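Local coordinates for protein putative hyaluronoglucosaminidase (PDB 6PWI) that probably acts as a family 84 glycoside hydrolase with hexosaminidase activity, this piece holding its N-terminal domain, its barrel domain and the helices that follow, at residues Asp32-Pro40 and Ile157-Lys167; Glu463-Phe473 and Ala529-Asn539. All coordinates share one frame; numbering follows the deposited sequence.

Contact 1: residues Asp32-Pro40 and Ile157-Lys167; sequences DEYEIYPIP and IFNQLEGNELK
Tyr-34 plugs an extended N-terminal arm into the helix-to-strand turn of the N-terminal domain, the alpha/beta domain related to domain 2 of family 20 glycoside hydrolases that precedes the (beta/alpha)8 barrel. The arm, Asp-32 to Pro-40, has no regular structure and runs past the end of helix 144-158, where Phe-158 to Leu-161 form a type I beta turn before strand 165-175. A tyrosine suits this place because its ring can pack against aliphatic side chains while its hydroxyl reaches a backbone N-H. With CG anti to the carbonyl carbon (chi1 -53°), the ring is directed into the turn. The branch methyl CG2 of Ile-157 lies over one face of the Tyr-34 ring, 3.9 Å from its centroid, a CH-pi contact. Leu-161 CD2 approaches obliquely, 3.7 Å from Tyr-34 CE1, and Leu-166 CD1 adds a further methyl near the hydroxyl end. There Tyr-34 OH accepts the backbone N-H of Lys-167 at 3.0 Å, in a nearly straight bond of 167°. Ile-36 CD1 continues the apolar seam, 3.9 Å from Ile-157 CG1.

Beside the ring, Gln-160 treats the arm as a neighbouring strand would: its primary amide both accepts and donates, so it grips the two polar backbone atoms of Glu-35 at once. The Glu-35 carboxylate itself turns to Lys-460 and Tyr-461, linking the arm to helix 451-462. At the exposed end, Lys-167 and the poorly ordered Asp-32 make only a long salt bridge, OD1 to NZ 3.6 Å. In the amide clasp, Glu-35 N reaches Gln-160 OE1 at 3.0 Å, while Gln-160 NE2, also bonded to Ala-156 O, meets Glu-35 O at 2.8 Å with that oxygen almost in its amide plane.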
# COMPACT_ATOMS: atom_id res chain seq x y z
N ASP A 32 -11.86 15.74 19.02
CA ASP A 32 -13.27 15.27 19.15
C ASP A 32 -13.78 14.76 17.80
O ASP A 32 -14.71 13.95 17.76
CB ASP A 32 -14.17 16.38 19.71
CG ASP A 32 -15.23 15.89 20.68
OD1 ASP A 32 -15.78 14.79 20.46
OD2 ASP A 32 -15.51 16.62 21.66
N GLU A 33 -13.17 15.23 16.70
CA GLU A 33 -13.55 14.87 15.34
C GLU A 33 -12.96 13.51 14.95
O GLU A 33 -11.99 13.05 15.55
CB GLU A 33 -13.20 16.02 14.40
CG GLU A 33 -13.95 17.30 14.75
CD GLU A 33 -13.57 18.58 14.02
OE1 GLU A 33 -14.33 19.58 14.12
OE2 GLU A 33 -12.52 18.60 13.36
N TYR A 34 -13.56 12.86 13.95
CA TYR A 34 -13.21 11.50 13.57
C TYR A 34 -11.90 11.46 12.78
O TYR A 34 -11.64 12.34 11.96
CB TYR A 34 -14.33 10.84 12.77
CG TYR A 34 -15.67 10.88 13.45
CD1 TYR A 34 -15.85 10.36 14.72
CD2 TYR A 34 -16.77 11.46 12.82
CE1 TYR A 34 -17.07 10.40 15.36
CE2 TYR A 34 -18.01 11.51 13.45
CZ TYR A 34 -18.16 10.98 14.72
OH TYR A 34 -19.37 11.02 15.35
N GLU A 35 -11.10 10.42 13.04
CA GLU A 35 -9.91 10.12 12.26
C GLU A 35 -10.32 9.29 11.05
O GLU A 35 -10.79 8.16 11.19
CB GLU A 35 -8.87 9.42 13.12
CG GLU A 35 -7.68 8.90 12.35
CD GLU A 35 -6.61 8.26 13.22
OE1 GLU A 35 -6.00 8.99 14.03
OE2 GLU A 35 -6.41 7.03 13.11
N ILE A 36 -10.15 9.87 9.86
CA ILE A 36 -10.48 9.21 8.60
C ILE A 36 -9.25 9.22 7.70
O ILE A 36 -8.68 10.27 7.43
CB ILE A 36 -11.68 9.91 7.93
CG1 ILE A 36 -12.92 9.85 8.81
CG2 ILE A 36 -11.94 9.31 6.56
CD1 ILE A 36 -13.98 10.86 8.44
N TYR A 37 -8.86 8.02 7.24
CA TYR A 37 -7.79 7.87 6.26
C TYR A 37 -8.33 7.15 5.03
O TYR A 37 -9.09 6.19 5.17
CB TYR A 37 -6.62 7.09 6.86
CG TYR A 37 -5.68 7.92 7.69
CD1 TYR A 37 -4.69 8.69 7.09
CD2 TYR A 37 -5.78 7.96 9.08
CE1 TYR A 37 -3.83 9.47 7.84
CE2 TYR A 37 -4.93 8.74 9.85
CZ TYR A 37 -3.95 9.49 9.23
OH TYR A 37 -3.09 10.27 9.96
N PRO A 38 -7.96 7.55 3.80
CA PRO A 38 -7.08 8.70 3.57
C PRO A 38 -7.75 9.99 4.03
O PRO A 38 -8.97 10.02 4.19
CB PRO A 38 -6.92 8.72 2.05
CG PRO A 38 -7.22 7.30 1.63
CD PRO A 38 -8.35 6.89 2.55
N ILE A 39 -6.95 11.04 4.24
CA ILE A 39 -7.44 12.32 4.73
C ILE A 39 -8.41 12.89 3.69
O ILE A 39 -8.02 13.16 2.56
CB ILE A 39 -6.28 13.30 5.00
CG1 ILE A 39 -5.25 12.74 5.99
CG2 ILE A 39 -6.82 14.66 5.44
CD1 ILE A 39 -5.77 12.59 7.41
N PRO A 40 -9.69 13.12 4.06
CA PRO A 40 -10.68 13.61 3.10
C PRO A 40 -10.25 14.98 2.61
O PRO A 40 -9.62 15.75 3.34
CB PRO A 40 -11.96 13.70 3.93
CG PRO A 40 -11.72 12.74 5.07
CD PRO A 40 -10.26 12.94 5.40
N ILE A 157 -15.87 5.73 10.16
CA ILE A 157 -16.51 6.52 11.20
C ILE A 157 -17.14 5.59 12.24
O ILE A 157 -16.95 5.77 13.44
CB ILE A 157 -17.52 7.53 10.62
CG1 ILE A 157 -16.81 8.61 9.79
CG2 ILE A 157 -18.35 8.15 11.73
CD1 ILE A 157 -17.72 9.66 9.19
N PHE A 158 -17.84 4.56 11.74
CA PHE A 158 -18.64 3.69 12.60
C PHE A 158 -17.73 2.85 13.51
O PHE A 158 -18.12 2.51 14.62
CB PHE A 158 -19.63 2.87 11.78
CG PHE A 158 -20.95 3.54 11.47
CD1 PHE A 158 -21.04 4.91 11.26
CD2 PHE A 158 -22.12 2.79 11.37
CE1 PHE A 158 -22.25 5.51 10.96
CE2 PHE A 158 -23.33 3.40 11.07
CZ PHE A 158 -23.40 4.76 10.87
N ASN A 159 -16.51 2.55 13.04
CA ASN A 159 -15.58 1.72 13.78
C ASN A 159 -15.02 2.45 15.00
O ASN A 159 -14.38 1.83 15.85
CB ASN A 159 -14.45 1.19 12.89
CG ASN A 159 -14.78 -0.13 12.23
OD1 ASN A 159 -15.43 -0.99 12.83
ND2 ASN A 159 -14.33 -0.31 11.00
N GLN A 160 -15.25 3.76 15.10
CA GLN A 160 -14.67 4.54 16.19
C GLN A 160 -15.76 5.21 17.02
O GLN A 160 -15.46 6.01 17.90
CB GLN A 160 -13.61 5.50 15.67
CG GLN A 160 -14.17 6.64 14.83
CD GLN A 160 -13.11 7.50 14.19
OE1 GLN A 160 -12.56 8.41 14.80
NE2 GLN A 160 -12.84 7.24 12.91
N LEU A 161 -17.03 4.86 16.78
CA LEU A 161 -18.14 5.44 17.54
C LEU A 161 -18.22 4.77 18.91
O LEU A 161 -18.35 3.55 19.01
CB LEU A 161 -19.45 5.26 16.76
CG LEU A 161 -19.70 6.28 15.65
CD1 LEU A 161 -21.09 6.10 15.06
CD2 LEU A 161 -19.51 7.70 16.15
N GLU A 162 -18.18 5.60 19.96
CA GLU A 162 -18.19 5.15 21.34
C GLU A 162 -19.50 4.42 21.63
O GLU A 162 -19.49 3.29 22.13
CB GLU A 162 -17.93 6.31 22.30
N GLY A 163 -20.63 5.06 21.28
CA GLY A 163 -21.95 4.50 21.50
C GLY A 163 -22.82 4.62 20.25
O GLY A 163 -22.42 4.17 19.18
N ASN A 164 -23.99 5.24 20.40
CA ASN A 164 -24.90 5.36 19.27
C ASN A 164 -25.11 6.83 18.91
O ASN A 164 -26.12 7.18 18.32
CB ASN A 164 -26.18 4.54 19.47
CG ASN A 164 -26.95 4.93 20.71
OD1 ASN A 164 -26.44 5.65 21.57
ND2 ASN A 164 -28.17 4.45 20.83
N GLU A 165 -24.13 7.67 19.26
CA GLU A 165 -24.18 9.09 18.92
C GLU A 165 -23.19 9.40 17.80
O GLU A 165 -22.04 8.94 17.82
CB GLU A 165 -23.93 9.96 20.16
CG GLU A 165 -25.09 9.95 21.14
CD GLU A 165 -24.92 10.87 22.34
OE1 GLU A 165 -23.96 11.67 22.35
OE2 GLU A 165 -25.76 10.80 23.26
N LEU A 166 -23.64 10.21 16.84
CA LEU A 166 -22.92 10.48 15.61
C LEU A 166 -23.02 11.97 15.29
O LEU A 166 -24.11 12.53 15.27
CB LEU A 166 -23.55 9.64 14.50
CG LEU A 166 -23.00 9.86 13.09
CD1 LEU A 166 -21.54 9.42 13.02
CD2 LEU A 166 -23.82 9.12 12.06
N LYS A 167 -21.88 12.61 15.00
CA LYS A 167 -21.83 14.03 14.72
C LYS A 167 -22.36 14.31 13.32
O LYS A 167 -22.05 13.59 12.38
CB LYS A 167 -20.39 14.56 14.81
CG LYS A 167 -19.71 14.41 16.16
CD LYS A 167 -18.48 15.28 16.30
CE LYS A 167 -18.13 15.57 17.74
NZ LYS A 167 -17.34 16.82 17.87

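Contact 2: residues Glu463-Phe473 and Ala529-Asn539; sequences EPDASEELYTF and ATNNFATKSKN. With EDO (1,2-ethanediol), chain E.
Glu-469 and Phe-533 interlock where helix 467-475 packs against the end of helix 513-536, a helix-helix contact joining the region just after the barrel to the C-terminal helices. The two short axes approach to 9.2 Å at a crossing angle of -133°. Alanine suits the point of close approach, where the CA atoms of Glu-469 and Ala-529 are 4.7 Å apart: Glu-469 CG rests against Ala-529 CA, and Ala-529 CB meets Thr-472 CG2 at 3.7 Å. In this tight part Glu-469 is a knob among Ala-529, Asn-532, Phe-533 and Lys-536. Beside it, Phe-473 turns its edge to the face of Phe-533 in a T-shaped pair, centroids 5.2 Å apart and planes at 73°, with CE2 directed at CG. Ser-537 CB covers the other face of Phe-533, and Ala-466 CB comes in obliquely. Val-550 and Leu-553 of helix 540-572 extend this core around Phe-473.

Toward solvent the packing gives way to charge and water. The Glu-469 chain, bent at chi2 (80°), leads its carboxylate from the core to the rim, where OE2 meets the exposed Lys-536 NZ on its syn side, a salt bridge of 2.6 Å. A water links the same OE2 to Asn-532 ND2.

Where 463-473 begins, Ser-537 OG donates to Glu-463 OE1 at 2.6 Å from above the carboxylate plane, while OE2 takes the N-H of Asp-465. One water joins Glu-463 OE2, Asp-465 OD2 and Lys-538 N; another joins OE1 to Asn-539 ND2, whose OD1 caps the N-H of Leu-542 at the start of helix 540-572. Several donors thus share the buried carboxylate, which would probably stabilise its ionised form and hold both helix-end turns together.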
# COMPACT_ATOMS: atom_id res chain seq x y z
N GLU A 463 -2.68 -3.50 12.93
CA GLU A 463 -2.58 -4.44 14.03
C GLU A 463 -3.27 -3.86 15.26
O GLU A 463 -2.64 -3.22 16.10
CB GLU A 463 -1.11 -4.78 14.30
CG GLU A 463 -0.88 -5.59 15.56
CD GLU A 463 -1.76 -6.83 15.66
OE1 GLU A 463 -1.56 -7.77 14.86
OE2 GLU A 463 -2.68 -6.84 16.52
N PRO A 464 -4.60 -4.10 15.43
CA PRO A 464 -5.38 -3.44 16.48
C PRO A 464 -5.03 -3.83 17.92
O PRO A 464 -5.27 -3.05 18.83
CB PRO A 464 -6.84 -3.85 16.18
CG PRO A 464 -6.79 -4.40 14.77
CD PRO A 464 -5.41 -5.00 14.61
N ASP A 465 -4.45 -5.01 18.11
CA ASP A 465 -4.21 -5.53 19.45
C ASP A 465 -2.78 -5.23 19.93
O ASP A 465 -2.53 -5.22 21.14
CB ASP A 465 -4.54 -7.02 19.55
CG ASP A 465 -5.92 -7.36 19.02
OD1 ASP A 465 -6.91 -7.14 19.75
OD2 ASP A 465 -6.00 -7.84 17.87
N ALA A 466 -1.86 -4.99 18.99
CA ALA A 466 -0.45 -4.85 19.32
C ALA A 466 0.17 -3.69 18.55
O ALA A 466 1.28 -3.81 18.04
CB ALA A 466 0.26 -6.15 19.03
N SER A 467 -0.55 -2.56 18.48
CA SER A 467 -0.17 -1.50 17.57
C SER A 467 1.09 -0.77 18.04
O SER A 467 1.91 -0.37 17.22
CB SER A 467 -1.31 -0.56 17.27
OG SER A 467 -1.84 -0.00 18.45
N GLU A 468 1.25 -0.63 19.36
CA GLU A 468 2.44 -0.02 19.93
C GLU A 468 3.65 -0.90 19.60
O GLU A 468 4.69 -0.40 19.16
CB GLU A 468 2.28 0.22 21.43
CG GLU A 468 1.31 1.33 21.79
CD GLU A 468 1.55 2.71 21.18
OE1 GLU A 468 2.68 2.98 20.67
OE2 GLU A 468 0.60 3.54 21.21
N GLU A 469 3.49 -2.21 19.77
CA GLU A 469 4.57 -3.16 19.53
C GLU A 469 5.00 -3.13 18.06
O GLU A 469 6.20 -3.08 17.76
CB GLU A 469 4.16 -4.57 19.96
CG GLU A 469 4.07 -4.75 21.46
CD GLU A 469 2.80 -4.24 22.12
OE1 GLU A 469 1.87 -3.84 21.39
OE2 GLU A 469 2.75 -4.23 23.38
N LEU A 470 4.04 -3.17 17.13
CA LEU A 470 4.39 -3.25 15.72
C LEU A 470 5.00 -1.93 15.25
O LEU A 470 5.90 -1.93 14.43
CB LEU A 470 3.18 -3.64 14.88
CG LEU A 470 3.45 -3.76 13.38
CD1 LEU A 470 4.46 -4.87 13.09
CD2 LEU A 470 2.16 -3.98 12.61
N TYR A 471 4.50 -0.82 15.80
CA TYR A 471 5.11 0.49 15.60
C TYR A 471 6.55 0.49 16.10
O TYR A 471 7.44 0.98 15.41
CB TYR A 471 4.25 1.58 16.24
CG TYR A 471 4.71 3.00 16.00
CD1 TYR A 471 5.29 3.37 14.80
CD2 TYR A 471 4.54 3.98 16.97
CE1 TYR A 471 5.70 4.68 14.57
CE2 TYR A 471 4.95 5.29 16.76
CZ TYR A 471 5.53 5.64 15.55
OH TYR A 471 5.93 6.92 15.32
N THR A 472 6.80 -0.08 17.29
CA THR A 472 8.15 -0.23 17.81
C THR A 472 9.03 -0.97 16.80
O THR A 472 10.14 -0.51 16.52
CB THR A 472 8.17 -0.94 19.17
OG1 THR A 472 7.57 -0.10 20.15
CG2 THR A 472 9.57 -1.31 19.62
N PHE A 473 8.55 -2.09 16.24
CA PHE A 473 9.35 -2.82 15.26
C PHE A 473 9.61 -1.96 14.02
O PHE A 473 10.71 -2.01 13.46
CB PHE A 473 8.71 -4.14 14.83
CG PHE A 473 8.32 -5.08 15.94
CD1 PHE A 473 9.00 -5.08 17.15
CD2 PHE A 473 7.29 -5.99 15.76
CE1 PHE A 473 8.63 -5.95 18.17
CE2 PHE A 473 6.92 -6.86 16.77
CZ PHE A 473 7.60 -6.84 17.98
N ALA A 529 8.44 -5.08 23.68
CA ALA A 529 7.68 -5.19 22.46
C ALA A 529 7.93 -6.55 21.80
O ALA A 529 7.00 -7.20 21.34
CB ALA A 529 8.01 -4.04 21.54
N THR A 530 9.19 -7.00 21.79
CA THR A 530 9.54 -8.25 21.14
C THR A 530 9.05 -9.44 21.95
O THR A 530 9.00 -10.56 21.43
CB THR A 530 11.05 -8.37 20.88
OG1 THR A 530 11.72 -8.56 22.13
CG2 THR A 530 11.64 -7.20 20.11
N ASN A 531 8.71 -9.21 23.22
CA ASN A 531 8.29 -10.29 24.11
C ASN A 531 6.77 -10.35 24.23
O ASN A 531 6.22 -11.41 24.53
CB ASN A 531 9.00 -10.25 25.47
CG ASN A 531 10.45 -10.70 25.42
OD1 ASN A 531 10.83 -11.55 24.62
ND2 ASN A 531 11.27 -10.12 26.27
N ASN A 532 6.08 -9.24 23.97
CA ASN A 532 4.65 -9.17 24.20
C ASN A 532 3.87 -9.34 22.90
O ASN A 532 2.66 -9.57 22.94
CB ASN A 532 4.23 -7.86 24.87
CG ASN A 532 4.81 -7.71 26.26
OD1 ASN A 532 4.93 -8.69 26.98
ND2 ASN A 532 5.16 -6.49 26.64
N PHE A 533 4.56 -9.22 21.76
CA PHE A 533 3.87 -9.11 20.49
C PHE A 533 3.06 -10.36 20.18
O PHE A 533 1.86 -10.25 19.90
CB PHE A 533 4.85 -8.76 19.36
CG PHE A 533 4.24 -8.83 17.98
CD1 PHE A 533 3.38 -7.84 17.54
CD2 PHE A 533 4.53 -9.88 17.13
CE1 PHE A 533 2.82 -7.90 16.26
CE2 PHE A 533 3.97 -9.94 15.86
CZ PHE A 533 3.12 -8.95 15.43
N ALA A 534 3.71 -11.54 20.25
CA ALA A 534 3.08 -12.80 19.89
C ALA A 534 1.87 -13.09 20.78
O ALA A 534 0.91 -13.71 20.35
CB ALA A 534 4.08 -13.93 19.93
N THR A 535 1.95 -12.61 22.03
CA THR A 535 0.87 -12.78 22.99
C THR A 535 -0.32 -11.93 22.58
O THR A 535 -1.46 -12.38 22.68
CB THR A 535 1.37 -12.55 24.43
OG1 THR A 535 1.93 -13.79 24.85
CG2 THR A 535 0.29 -12.16 25.41
N LYS A 536 -0.06 -10.70 22.12
CA LYS A 536 -1.12 -9.71 21.96
C LYS A 536 -1.79 -9.82 20.60
O LYS A 536 -3.01 -9.68 20.50
CB LYS A 536 -0.61 -8.30 22.26
CG LYS A 536 -0.43 -7.99 23.74
CD LYS A 536 0.47 -6.81 24.01
CE LYS A 536 -0.28 -5.52 24.24
NZ LYS A 536 0.62 -4.50 24.81
N SER A 537 -1.00 -10.08 19.55
CA SER A 537 -1.52 -10.10 18.19
C SER A 537 -2.27 -11.41 17.93
O SER A 537 -1.82 -12.47 18.36
CB SER A 537 -0.40 -9.90 17.20
OG SER A 537 -0.85 -10.08 15.87
N LYS A 538 -3.41 -11.31 17.23
CA LYS A 538 -4.23 -12.46 16.87
C LYS A 538 -4.03 -12.83 15.40
O LYS A 538 -4.73 -13.71 14.90
CB LYS A 538 -5.71 -12.15 17.07
CG LYS A 538 -6.13 -11.58 18.42
CD LYS A 538 -7.64 -11.43 18.51
CE LYS A 538 -8.10 -10.41 19.53
NZ LYS A 538 -8.07 -10.96 20.90
N ASN A 539 -3.08 -12.17 14.73
CA ASN A 539 -2.84 -12.31 13.30
C ASN A 539 -1.69 -13.29 13.05
O ASN A 539 -0.53 -12.90 12.92
CB ASN A 539 -2.64 -10.93 12.67
CG ASN A 539 -2.35 -10.94 11.18
OD1 ASN A 539 -2.11 -11.98 10.57
ND2 ASN A 539 -2.33 -9.75 10.60
C1 EDO E . 0.73 4.61 17.34
O1 EDO E . 0.40 5.15 18.60
C2 EDO E . 0.63 3.14 17.31
O2 EDO E . -0.61 2.70 17.80
O HOH W 1 -2.86 -7.62 12.53
O HOH W 2 -4.23 -9.00 16.51
O HOH W 3 5.32 -4.07 24.72

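From the N terminus, the arm 32-40 meets the turn 157-167, and contact 1 closes a loop of 116 intervening residues that holds much of the mixed sheet of the N-terminal domain. The chain then builds the eight-stranded parallel barrel before contact 2 opens. There 529-539 returns to 463-473 after 55 intervening residues, 30 of them helical, fastening the exit of the barrel domain to the helices beyond. Contact 1 and contact 2 follow in series, neither nesting nor crossing; the centres of contacts 1 and 2 are about 24 Å apart, and the nearest atoms of contacts 1 and 2 about 9 Å apart. Helix 451-462 spans the interval: it binds Glu-35 of contact 1 and packs on Leu-470 of contact 2.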